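Local coordinates for ankyrin repeat and SAM domain-containing protein 4B (Mus musculus, PDB 5F3X) that probably acts as a scaffold, with ankyrin repeats and a SAM domain of the kind that mediates protein-protein association, at residues V14-Q19 and E23-F28. Numbering follows the deposited sequence.
Sequences VFLQSQ and EFLPIF
Leu16 carries the whole contact from helix 11-18, its side chain meeting Phe24, Leu25 and Phe28 of segment 23-28. The apolar packing centres on its two methyl groups. Leu16 CD1 lies 3.9 Å from Leu25 N, and Phe24 C is 4.2 Å from Leu16 CD1, which places this methyl on the backbone at the 3-10-to-helix junction. Leu16 CD1 also touches Leu25 CD1 at 3.9 Å and comes within 4.2 Å of Phe28 CD2. The other methyl, Leu16 CD2, approaches the Phe28 ring obliquely, 4.1 Å from Phe28 CE2. Leu25 CG is anti to the backbone N (chi1 -167°), a setting that brings Leu25 CD1 alongside the Leu16 fork. The nearest CA pair, Leu16 CA and Leu25 CA, is 7.3 Å apart, and the Leu16 side chain spans this gap to meet both backbone and side-chain atoms.

The backbone bonds stay within each segment; Phe28 N to Phe24 O, at 2.9 Å, closes the first turn of helix 25-30. Beyond the pair, Leu12 packs on Leu25 and Phe28, and Leu38 on Phe28, extending the apolar cluster. Helices 11-18 and 25-30, joined by a short connection whose 3-10 segment leads into the latter, are the first two helices of the SAM five-helix bundle and pack here into its apolar core.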
loop_
_atom_site.group_PDB
_atom_site.type_symbol
_atom_site.label_atom_id
_atom_site.label_comp_id
_atom_site.label_asym_id
_atom_site.label_seq_id
_atom_site.Cartn_x
_atom_site.Cartn_y
_atom_site.Cartn_z
ATOM N N VAL B 14 -10.731 13.189 3.715
ATOM C CA VAL B 14 -9.304 13.029 3.429
ATOM C C VAL B 14 -8.926 13.879 2.234
ATOM O O VAL B 14 -7.890 14.562 2.236
ATOM C CB VAL B 14 -8.941 11.549 3.174
ATOM C CG1 VAL B 14 -7.433 11.418 2.977
ATOM C CG2 VAL B 14 -9.406 10.660 4.293
ATOM N N PHE B 15 -9.769 13.847 1.191
ATOM C CA PHE B 15 -9.549 14.657 0.004
ATOM C C PHE B 15 -9.327 16.126 0.365
ATOM O O PHE B 15 -8.239 16.668 0.136
ATOM C CB PHE B 15 -10.723 14.486 -0.956
ATOM C CG PHE B 15 -10.553 15.232 -2.244
ATOM C CD1 PHE B 15 -9.634 14.797 -3.193
ATOM C CD2 PHE B 15 -11.281 16.382 -2.496
ATOM C CE1 PHE B 15 -9.461 15.491 -4.364
ATOM C CE2 PHE B 15 -11.109 17.077 -3.672
ATOM C CZ PHE B 15 -10.198 16.637 -4.604
ATOM N N LEU B 16 -10.341 16.783 0.953
ATOM C CA LEU B 16 -10.177 18.188 1.348
ATOM C C LEU B 16 -8.967 18.379 2.252
ATOM O O LEU B 16 -8.210 19.343 2.093
ATOM C CB LEU B 16 -11.436 18.706 2.035
ATOM C CG LEU B 16 -12.719 18.609 1.201
ATOM C CD1 LEU B 16 -13.929 19.003 2.045
ATOM C CD2 LEU B 16 -12.624 19.463 -0.086
ATOM N N GLN B 17 -8.756 17.458 3.191
ATOM C CA GLN B 17 -7.619 17.553 4.102
ATOM C C GLN B 17 -6.301 17.649 3.337
ATOM O O GLN B 17 -5.479 18.543 3.584
ATOM C CB GLN B 17 -7.634 16.343 5.032
ATOM C CG GLN B 17 -6.627 16.387 6.147
ATOM C CD GLN B 17 -6.805 17.579 7.064
ATOM O OE1 GLN B 17 -7.936 17.931 7.476
ATOM N NE2 GLN B 17 -5.680 18.228 7.380
ATOM N N SER B 18 -6.098 16.745 2.380
ATOM C CA SER B 18 -4.900 16.770 1.546
ATOM C C SER B 18 -4.677 18.112 0.843
ATOM O O SER B 18 -3.534 18.453 0.513
ATOM C CB SER B 18 -5.003 15.664 0.500
ATOM O OG SER B 18 -6.080 15.923 -0.400
ATOM N N GLN B 19 -5.749 18.852 0.547
ATOM C CA GLN B 19 -5.673 20.053 -0.285
ATOM C C GLN B 19 -5.657 21.355 0.497
ATOM O O GLN B 19 -5.722 22.419 -0.123
ATOM C CB GLN B 19 -6.842 20.097 -1.283
ATOM C CG GLN B 19 -6.787 18.995 -2.312
ATOM C CD GLN B 19 -5.418 18.868 -2.987
ATOM O OE1 GLN B 19 -4.788 17.817 -2.912
ATOM N NE2 GLN B 19 -4.973 19.925 -3.664
ATOM N N GLU B 23 -11.533 23.493 5.564
ATOM C CA GLU B 23 -12.516 24.455 6.050
ATOM C C GLU B 23 -13.866 24.330 5.359
ATOM O O GLU B 23 -14.852 24.857 5.882
ATOM C CB GLU B 23 -12.007 25.881 5.906
ATOM C CG GLU B 23 -11.935 26.400 4.508
ATOM C CD GLU B 23 -11.788 27.917 4.464
ATOM O OE1 GLU B 23 -12.791 28.617 4.755
ATOM O OE2 GLU B 23 -10.674 28.405 4.157
ATOM N N PHE B 24 -13.951 23.639 4.218
ATOM C CA PHE B 24 -15.212 23.522 3.486
ATOM C C PHE B 24 -15.987 22.251 3.801
ATOM O O PHE B 24 -17.084 22.073 3.284
ATOM C CB PHE B 24 -14.959 23.640 1.985
ATOM C CG PHE B 24 -14.258 24.921 1.612
ATOM C CD1 PHE B 24 -14.969 26.119 1.524
ATOM C CD2 PHE B 24 -12.878 24.943 1.401
ATOM C CE1 PHE B 24 -14.325 27.307 1.219
ATOM C CE2 PHE B 24 -12.226 26.133 1.088
ATOM C CZ PHE B 24 -12.961 27.324 1.014
ATOM N N LEU B 25 -15.468 21.378 4.656
ATOM C CA LEU B 25 -16.220 20.178 5.006
ATOM C C LEU B 25 -17.586 20.485 5.619
ATOM O O LEU B 25 -18.558 19.804 5.258
ATOM C CB LEU B 25 -15.369 19.296 5.929
ATOM C CG LEU B 25 -15.888 17.870 6.117
ATOM C CD1 LEU B 25 -16.109 17.214 4.776
ATOM C CD2 LEU B 25 -14.942 17.042 6.946
ATOM N N PRO B 26 -17.746 21.456 6.519
ATOM C CA PRO B 26 -19.102 21.720 7.030
ATOM C C PRO B 26 -20.079 22.259 5.986
ATOM O O PRO B 26 -21.272 21.953 6.092
ATOM C CB PRO B 26 -18.865 22.721 8.171
ATOM C CG PRO B 26 -17.511 23.259 7.954
ATOM C CD PRO B 26 -16.726 22.170 7.310
ATOM N N ILE B 27 -19.631 23.027 4.978
ATOM C CA ILE B 27 -20.568 23.496 3.952
ATOM C C ILE B 27 -20.889 22.379 2.963
ATOM O O ILE B 27 -22.048 22.207 2.565
ATOM C CB ILE B 27 -20.047 24.755 3.230
ATOM C CG1 ILE B 27 -21.064 25.259 2.192
ATOM C CG2 ILE B 27 -18.772 24.477 2.477
ATOM C CD1 ILE B 27 -22.161 26.176 2.704
ATOM N N PHE B 28 -19.894 21.585 2.565
ATOM C CA PHE B 28 -20.194 20.467 1.678
ATOM C C PHE B 28 -21.170 19.498 2.320
ATOM O O PHE B 28 -22.002 18.899 1.632
ATOM C CB PHE B 28 -18.921 19.724 1.282
ATOM C CG PHE B 28 -18.093 20.444 0.283
ATOM C CD1 PHE B 28 -18.242 21.800 0.088
ATOM C CD2 PHE B 28 -17.170 19.766 -0.477
ATOM C CE1 PHE B 28 -17.473 22.475 -0.849
ATOM C CE2 PHE B 28 -16.399 20.432 -1.410
ATOM C CZ PHE B 28 -16.553 21.789 -1.598
#